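Local coordinates for protein CG5036 (Drosophila melanogaster, PDB 4IGU) that probably acts as a GTPase-activating regulator of G-protein signalling, binding G-protein alpha subunits through its RGS domain and also inhibiting their GDP release, at residues A57-D60 and L61-E64. Sequence-based numbering, arbitrary orientation.
Sequences ACED and LKKE. With NA (sodium ion), chain F.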
# COMPACT_ATOMS: atom_id res chain seq x y z
N ALA A 57 -4.84 -4.81 -0.71
CA ALA A 57 -6.02 -5.65 -0.47
C ALA A 57 -7.28 -4.91 -0.86
O ALA A 57 -8.22 -5.51 -1.39
CB ALA A 57 -6.08 -6.10 1.00
N CYS A 58 -7.34 -3.61 -0.56
CA CYS A 58 -8.46 -2.78 -1.00
C CYS A 58 -8.58 -2.67 -2.52
O CYS A 58 -9.68 -2.71 -3.05
CB CYS A 58 -8.37 -1.39 -0.38
SG CYS A 58 -8.60 -1.38 1.43
N GLU A 59 -7.46 -2.53 -3.23
CA GLU A 59 -7.52 -2.48 -4.70
C GLU A 59 -8.03 -3.80 -5.26
O GLU A 59 -8.80 -3.84 -6.22
CB GLU A 59 -6.15 -2.16 -5.29
CG GLU A 59 -5.66 -0.75 -5.01
CD GLU A 59 -6.48 0.29 -5.76
OE1 GLU A 59 -6.25 0.41 -6.98
OE2 GLU A 59 -7.35 0.95 -5.14
N ASP A 60 -7.60 -4.90 -4.66
CA ASP A 60 -8.03 -6.21 -5.12
C ASP A 60 -9.53 -6.40 -4.87
O ASP A 60 -10.25 -6.96 -5.71
CB ASP A 60 -7.23 -7.29 -4.41
CG ASP A 60 -7.67 -8.67 -4.79
OD1 ASP A 60 -7.23 -9.15 -5.86
OD2 ASP A 60 -8.45 -9.27 -4.02
N LEU A 61 -10.01 -5.93 -3.71
CA LEU A 61 -11.42 -6.05 -3.36
C LEU A 61 -12.28 -5.37 -4.42
O LEU A 61 -13.39 -5.84 -4.74
CB LEU A 61 -11.70 -5.44 -1.99
CG LEU A 61 -13.17 -5.44 -1.53
CD1 LEU A 61 -13.65 -6.87 -1.23
CD2 LEU A 61 -13.41 -4.51 -0.32
N LYS A 62 -11.77 -4.28 -5.00
CA LYS A 62 -12.57 -3.50 -5.95
C LYS A 62 -12.89 -4.27 -7.22
O LYS A 62 -13.84 -3.94 -7.94
CB LYS A 62 -11.90 -2.15 -6.25
CG LYS A 62 -11.96 -1.18 -5.06
CD LYS A 62 -11.21 0.11 -5.30
CE LYS A 62 -11.30 1.04 -4.08
NZ LYS A 62 -12.70 1.54 -3.85
N LYS A 63 -12.12 -5.32 -7.48
CA LYS A 63 -12.31 -6.13 -8.66
C LYS A 63 -13.49 -7.07 -8.50
O LYS A 63 -14.08 -7.50 -9.50
CB LYS A 63 -11.04 -6.92 -8.99
CG LYS A 63 -9.85 -6.02 -9.33
CD LYS A 63 -8.54 -6.78 -9.25
CE LYS A 63 -8.52 -7.96 -10.21
NZ LYS A 63 -7.21 -8.69 -10.16
N GLU A 64 -13.87 -7.35 -7.25
CA GLU A 64 -14.95 -8.31 -6.99
C GLU A 64 -16.36 -7.79 -7.32
O GLU A 64 -16.79 -6.76 -6.82
CB GLU A 64 -14.89 -8.77 -5.53
CG GLU A 64 -15.87 -9.88 -5.21
CD GLU A 64 -15.72 -11.06 -6.15
OE1 GLU A 64 -14.64 -11.68 -6.13
OE2 GLU A 64 -16.68 -11.36 -6.91
NA NA F . -19.16 -5.22 -6.41
O HOH W 1 -20.26 -3.93 -4.20
O HOH W 2 -21.38 -5.89 -6.93
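Lys62 CD approaches the Glu59 carboxylate from one face, above its plane and out beyond OE2, which lies 4.0 Å from Lys62 CD; the two side chains run obliquely across each other one helical turn apart. Glu59 is folded at chi2 (-70°), which brings its carboxylate back beside the lysine methylenes; OE2 also accepts a hydrogen bond from Gln116. In Asp60, by contrast, CG is anti to the backbone N (chi1 177°), which sets OD2 3.7 Å from Leu61 N, and OD1 stays 4.3 Å from Lys63 NZ, beyond a salt bridge.

The backbone illustrates how a helix ends by tightening. Leu61 N still donates to Ala57 O (3.0 Å), and Lys62 N to Cys58 O at 3.3 Å with a weak second bond to Glu59 O. Lys63 N then turns to Asp60 O at 3.1 Å, approaching from above the carbonyl plane, and a type I turn from Leu61 to Glu64 follows. Lys62 CG rests 3.4 Å from Cys58 O; the chain runs extended to CE, then bends at its last torsion to bring NZ to a salt bridge with Asp113 at the start of helix 113-132. Shortening Lys62 to an alanine is likely to leave Asp113 without this charged mate and uncover one face of the Glu59 carboxylate.

Beyond the helix Glu64 O binds a sodium ion at 2.9 Å, together with two waters, while its carboxylate pairs with Lys73. The chemistry thus implies division of labour: backbone bonds close helix 50-61, whereas Glu59 and Lys62 link its end to helix 113-132 and Glu64 links the following loop to helix 67-81 within the RGS helical bundle.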